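Local coordinates for protein pectate lyase/Amb allergen (PDB 4HWV) that probably cleaves pectate by calcium-dependent elimination, as a secreted polysaccharide lyase of family 1 built on a right-handed parallel beta-helix, at residues P210-T215 against G220-E225; T463-A468 against T475-A480. All blocks are in the same frame, centred on the assembly; numbering follows the deposited sequence.

Interaction 1: P210-T215 against G220-E225; sequences PQWDPT and GRWNSE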
loop_
_atom_site.group_PDB
_atom_site.type_symbol
_atom_site.label_atom_id
_atom_site.label_comp_id
_atom_site.label_asym_id
_atom_site.label_seq_id
_atom_site.Cartn_x
_atom_site.Cartn_y
_atom_site.Cartn_z
ATOM N N PRO A 210 7.229 -10.445 -14.232
ATOM C CA PRO A 210 6.834 -11.831 -13.952
ATOM C C PRO A 210 6.714 -12.631 -15.241
ATOM O O PRO A 210 6.387 -12.076 -16.300
ATOM C CB PRO A 210 5.462 -11.672 -13.284
ATOM C CG PRO A 210 4.953 -10.386 -13.830
ATOM C CD PRO A 210 6.143 -9.491 -13.947
ATOM N N GLN A 211 6.974 -13.927 -15.144
ATOM C CA GLN A 211 6.933 -14.806 -16.288
ATOM C C GLN A 211 5.659 -15.614 -16.237
ATOM O O GLN A 211 5.282 -16.124 -15.186
ATOM C CB GLN A 211 8.117 -15.762 -16.247
ATOM C CG GLN A 211 8.188 -16.718 -17.439
ATOM C CD GLN A 211 9.160 -17.852 -17.174
ATOM O OE1 GLN A 211 9.000 -18.598 -16.200
ATOM N NE2 GLN A 211 10.186 -17.975 -18.020
ATOM N N TRP A 212 5.009 -15.754 -17.388
ATOM C CA TRP A 212 3.903 -16.695 -17.489
ATOM C C TRP A 212 4.460 -18.086 -17.801
ATOM O O TRP A 212 5.169 -18.262 -18.792
ATOM C CB TRP A 212 2.912 -16.268 -18.572
ATOM C CG TRP A 212 1.822 -17.270 -18.816
ATOM C CD1 TRP A 212 1.649 -18.027 -19.941
ATOM C CD2 TRP A 212 0.735 -17.612 -17.934
ATOM N NE1 TRP A 212 0.540 -18.833 -19.806
ATOM C CE2 TRP A 212 -0.047 -18.591 -18.593
ATOM C CE3 TRP A 212 0.347 -17.189 -16.653
ATOM C CZ2 TRP A 212 -1.182 -19.163 -18.008
ATOM C CZ3 TRP A 212 -0.785 -17.750 -16.073
ATOM C CH2 TRP A 212 -1.537 -18.740 -16.756
ATOM N N ASP A 213 4.190 -19.059 -16.943
ATOM C CA ASP A 213 4.616 -20.424 -17.224
ATOM C C ASP A 213 3.358 -21.230 -17.498
ATOM O O ASP A 213 2.660 -21.610 -16.558
ATOM C CB ASP A 213 5.380 -21.039 -16.050
ATOM C CG ASP A 213 5.830 -22.471 -16.331
ATOM O OD1 ASP A 213 5.450 -23.077 -17.367
ATOM O OD2 ASP A 213 6.583 -23.009 -15.498
ATOM N N PRO A 214 3.069 -21.508 -18.786
ATOM C CA PRO A 214 1.851 -22.253 -19.145
ATOM C C PRO A 214 1.753 -23.632 -18.493
ATOM O O PRO A 214 0.652 -24.149 -18.364
ATOM C CB PRO A 214 1.967 -22.420 -20.670
ATOM C CG PRO A 214 2.915 -21.329 -21.113
ATOM C CD PRO A 214 3.870 -21.116 -19.964
ATOM N N THR A 215 2.883 -24.224 -18.122
ATOM C CA THR A 215 2.917 -25.591 -17.605
ATOM C C THR A 215 2.831 -25.665 -16.088
ATOM O O THR A 215 2.607 -26.738 -15.533
ATOM C CB THR A 215 4.175 -26.370 -18.100
ATOM O OG1 THR A 215 5.360 -25.861 -17.471
ATOM C CG2 THR A 215 4.322 -26.255 -19.614
ATOM N N GLY A 220 -1.192 -23.280 -15.714
ATOM C CA GLY A 220 -0.341 -22.106 -15.815
ATOM C C GLY A 220 -0.394 -21.153 -14.631
ATOM O O GLY A 220 -1.414 -21.024 -13.939
ATOM N N ARG A 221 0.730 -20.480 -14.389
ATOM C CA ARG A 221 0.811 -19.476 -13.334
ATOM C C ARG A 221 1.768 -18.395 -13.750
ATOM O O ARG A 221 2.711 -18.642 -14.510
ATOM C CB ARG A 221 1.372 -20.069 -12.036
ATOM C CG ARG A 221 0.516 -21.139 -11.385
ATOM C CD ARG A 221 -0.761 -20.558 -10.764
ATOM N NE ARG A 221 -1.515 -21.540 -9.981
ATOM C CZ ARG A 221 -2.448 -22.346 -10.476
ATOM N NH1 ARG A 221 -2.757 -22.294 -11.763
ATOM N NH2 ARG A 221 -3.076 -23.207 -9.673
ATOM N N TRP A 222 1.545 -17.194 -13.218
ATOM C CA TRP A 222 2.561 -16.138 -13.250
ATOM C C TRP A 222 3.488 -16.310 -12.064
ATOM O O TRP A 222 3.018 -16.453 -10.947
ATOM C CB TRP A 222 1.899 -14.767 -13.135
ATOM C CG TRP A 222 1.145 -14.325 -14.376
ATOM C CD1 TRP A 222 -0.202 -14.456 -14.612
ATOM C CD2 TRP A 222 1.694 -13.686 -15.541
ATOM N NE1 TRP A 222 -0.510 -13.943 -15.850
ATOM C CE2 TRP A 222 0.627 -13.476 -16.447
ATOM C CE3 TRP A 222 2.982 -13.279 -15.907
ATOM C CZ2 TRP A 222 0.801 -12.828 -17.665
ATOM C CZ3 TRP A 222 3.158 -12.661 -17.134
ATOM C CH2 TRP A 222 2.069 -12.447 -18.002
ATOM N N ASN A 223 4.792 -16.249 -12.307
ATOM C CA ASN A 223 5.761 -16.377 -11.228
ATOM C C ASN A 223 6.759 -15.248 -11.256
ATOM O O ASN A 223 7.176 -14.798 -12.335
ATOM C CB ASN A 223 6.527 -17.695 -11.317
ATOM C CG ASN A 223 5.621 -18.907 -11.140
ATOM O OD1 ASN A 223 4.998 -19.101 -10.085
ATOM N ND2 ASN A 223 5.564 -19.745 -12.153
ATOM N N SER A 224 7.177 -14.841 -10.057
ATOM C CA SER A 224 8.180 -13.805 -9.859
ATOM C C SER A 224 9.365 -14.349 -9.080
ATOM O O SER A 224 9.314 -15.449 -8.515
ATOM C CB SER A 224 7.556 -12.605 -9.154
ATOM O OG SER A 224 6.789 -11.836 -10.067
ATOM N N GLU A 225 10.440 -13.577 -9.059
ATOM C CA GLU A 225 11.741 -14.097 -8.667
ATOM C C GLU A 225 12.330 -13.561 -7.365
ATOM O O GLU A 225 13.338 -14.099 -6.898
ATOM C CB GLU A 225 12.737 -13.827 -9.801
ATOM C CG GLU A 225 12.413 -14.583 -11.082
ATOM C CD GLU A 225 12.557 -16.073 -10.909
ATOM O OE1 GLU A 225 13.603 -16.471 -10.363
ATOM O OE2 GLU A 225 11.635 -16.838 -11.319
HETATM O O HOH W 1 6.859 -18.563 -14.536
HETATM O O HOH W 2 8.695 -19.457 -13.555
#
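Trp-212 and Trp-222 sit opposite each other in the register of a small antiparallel beta hairpin, formed by strands 211-213 and 221-223 outside the parallel sheets of the pectate lyase beta-helix. They make up its non-hydrogen-bonded pair, and their side chains share one face of the ribbon, the ring planes 55° apart. The hydrogen-bonded pairs on either side, Gln-211 with Asn-223 and Asp-213 with Arg-221, close four backbone bonds; the straightest runs from Asp-213 N to Arg-221 O (2.9 Å, 175° at the hydrogen).

Followed outward, Trp-212 places CB 3.8 Å from the centroid of the Trp-222 six-membered ring, almost on the ring normal, a CH-pi contact. With CG anti to the backbone N (chi1 174°), the indole lies back over the opposite strand: CE3 reaches 3.5 Å from Trp-222 NE1, CZ3 rests near the backbone N and C of Arg-221, CZ2 lies 3.8 Å from Gly-220 CA, and CH2 comes within 3.4 Å of Gly-220 C. Gly-220, having no side chain, lets the Trp-212 ring lie directly against its backbone. Trp-258 meets both indoles, edge-to-face with Trp-212, while Trp-122 joins Trp-222.

The other face is polar. Asn-223 ND2 is held by Asp-216 and Gln-211 NE2 by Glu-145; one water donates to Gln-211 O and OE1 (2.7 Å to the latter) and accepts from Asn-223 ND2, while a second donates to OE1 and accepts only weakly from ND2.

Interaction 2: T463-A468 against T475-A480; sequences TLEDTA and TARAGA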
loop_
_atom_site.group_PDB
_atom_site.type_symbol
_atom_site.label_atom_id
_atom_site.label_comp_id
_atom_site.label_asym_id
_atom_site.label_seq_id
_atom_site.Cartn_x
_atom_site.Cartn_y
_atom_site.Cartn_z
ATOM N N THR A 463 12.415 -22.419 26.390
ATOM C CA THR A 463 11.250 -22.458 27.263
ATOM C C THR A 463 10.012 -22.036 26.479
ATOM O O THR A 463 10.009 -20.987 25.827
ATOM C CB THR A 463 11.472 -21.518 28.459
ATOM O OG1 THR A 463 12.528 -22.056 29.271
ATOM C CG2 THR A 463 10.190 -21.350 29.286
ATOM N N LEU A 464 8.977 -22.867 26.511
ATOM C CA LEU A 464 7.729 -22.534 25.835
ATOM C C LEU A 464 6.899 -21.591 26.680
ATOM O O LEU A 464 6.563 -21.935 27.817
ATOM C CB LEU A 464 6.900 -23.795 25.578
ATOM C CG LEU A 464 7.502 -24.773 24.579
ATOM C CD1 LEU A 464 6.667 -26.054 24.530
ATOM C CD2 LEU A 464 7.596 -24.149 23.201
ATOM N N GLU A 465 6.524 -20.435 26.123
ATOM C CA GLU A 465 5.503 -19.598 26.721
ATOM C C GLU A 465 4.170 -20.287 26.592
ATOM O O GLU A 465 3.918 -21.036 25.641
ATOM C CB GLU A 465 5.413 -18.267 25.994
ATOM C CG GLU A 465 6.620 -17.391 26.259
ATOM C CD GLU A 465 6.557 -16.078 25.503
ATOM O OE1 GLU A 465 5.923 -15.117 25.994
ATOM O OE2 GLU A 465 7.154 -16.004 24.408
ATOM N N ASP A 466 3.283 -20.087 27.549
ATOM C CA ASP A 466 1.911 -20.591 27.419
ATOM C C ASP A 466 1.163 -19.787 26.376
ATOM O O ASP A 466 1.514 -18.619 26.119
ATOM C CB ASP A 466 1.108 -20.541 28.709
ATOM C CG ASP A 466 -0.246 -21.251 28.552
ATOM O OD1 ASP A 466 -0.236 -22.416 28.107
ATOM O OD2 ASP A 466 -1.301 -20.627 28.782
ATOM N N THR A 467 0.091 -20.351 25.849
ATOM C CA THR A 467 -0.669 -19.713 24.796
ATOM C C THR A 467 -1.711 -18.700 25.295
ATOM O O THR A 467 -2.229 -17.891 24.504
ATOM C CB THR A 467 -1.354 -20.802 23.965
ATOM O OG1 THR A 467 -2.007 -21.718 24.852
ATOM C CG2 THR A 467 -0.320 -21.574 23.125
ATOM N N ALA A 468 -2.017 -18.727 26.593
ATOM C CA ALA A 468 -3.112 -17.912 27.125
ATOM C C ALA A 468 -3.059 -16.430 26.731
ATOM O O ALA A 468 -4.056 -15.857 26.271
ATOM C CB ALA A 468 -3.209 -18.060 28.649
ATOM N N THR A 475 1.591 -9.442 19.630
ATOM C CA THR A 475 1.120 -8.228 18.969
ATOM C C THR A 475 1.823 -6.975 19.514
ATOM O O THR A 475 2.192 -6.077 18.749
ATOM C CB THR A 475 -0.408 -8.102 19.097
ATOM O OG1 THR A 475 -1.021 -9.237 18.454
ATOM C CG2 THR A 475 -0.901 -6.802 18.470
ATOM N N ALA A 476 2.015 -6.925 20.829
ATOM C CA ALA A 476 2.650 -5.795 21.461
ATOM C C ALA A 476 4.161 -5.704 21.244
ATOM O O ALA A 476 4.694 -4.603 21.202
ATOM C CB ALA A 476 2.335 -5.767 22.952
ATOM N N ARG A 477 4.850 -6.843 21.134
ATOM C CA ARG A 477 6.310 -6.854 21.272
ATOM C C ARG A 477 7.093 -7.192 20.001
ATOM O O ARG A 477 8.306 -6.954 19.948
ATOM C CB ARG A 477 6.711 -7.834 22.383
ATOM C CG ARG A 477 6.755 -9.281 21.927
ATOM C CD ARG A 477 6.592 -10.270 23.060
ATOM N NE ARG A 477 6.786 -11.626 22.546
ATOM C CZ ARG A 477 6.646 -12.745 23.253
ATOM N NH1 ARG A 477 6.279 -12.699 24.528
ATOM N NH2 ARG A 477 6.869 -13.918 22.676
ATOM N N ALA A 478 6.434 -7.760 18.991
ATOM C CA ALA A 478 7.161 -8.280 17.832
ATOM C C ALA A 478 7.495 -7.215 16.802
ATOM O O ALA A 478 6.821 -6.187 16.707
ATOM C CB ALA A 478 6.361 -9.399 17.177
ATOM N N GLY A 479 8.525 -7.484 16.004
ATOM C CA GLY A 479 8.808 -6.678 14.827
ATOM C C GLY A 479 9.856 -5.596 14.994
ATOM O O GLY A 479 10.542 -5.465 16.023
ATOM N N ALA A 480 9.994 -4.807 13.937
ATOM C CA ALA A 480 10.873 -3.651 13.963
ATOM C C ALA A 480 10.310 -2.544 14.853
ATOM O O ALA A 480 9.104 -2.500 15.134
ATOM C CB ALA A 480 11.083 -3.130 12.530
#
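Glu-465 sets its CG opposite its own carbonyl carbon (chi1 -71°) and continues straight through CD, whereas Arg-477 places CG between its backbone N and carbonyl carbon (chi1 82°), a crowded position, and then runs extended all the way to NE. Coming from opposite directions, the two side chains bridge backbones whose alpha carbons, at Glu-465 and Arg-477, lie 13.9 Å apart.

The result is a textbook bidentate salt bridge of the end-on kind. Arg-477 NH1 gives a nearly linear hydrogen bond to Glu-465 OE1 (2.9 Å, 178° at the hydrogen), and Arg-477 NH2 a shorter, more bent one to Glu-465 OE2 (2.7 Å, 158°). Each oxygen offers its syn lone pair, and the carboxylate meets the guanidinium at its edge with the two planes only 20° apart. Paired bonds of this sort restrict the rotation of both flat groups more than one bond would. Each group has a further partner: Glu-465 OE1 also forms a salt bridge with Arg-473, and Arg-477 NH1 donates to the neutral side chain of Asn-6.

Far from the calcium site, this surface contact ties the loop leading into helix 470-477 to the last turn of that helix, with Leu-470 touching both side chains. The backbone of Glu-465 is bonded to Asn-350 and Asn-381, on strands 345-356 and 376-387 of the beta-helix, so the loop lies against these strands while its carboxylate reaches toward the end of the helix.

Interaction 1 and interaction 2 lie on opposite sides of the chain's centre, their centres about 37 Å apart, and share no strand, helix or loop. Together they illustrate how chemistry follows location. The hairpin contact is partly buried and draws on backbone bonding, indole packing and bridging waters; Ser-224 on its second strand lies about 5 Å, side chain to side chain, from the calcium ligand Asp-278. By contrast, 463-468 and 475-480 meet at the surface through one charged pair, burying 85 Å² against 524 Å² in the hairpin. One joins successive strands; the other joins a loop to the helix that follows it.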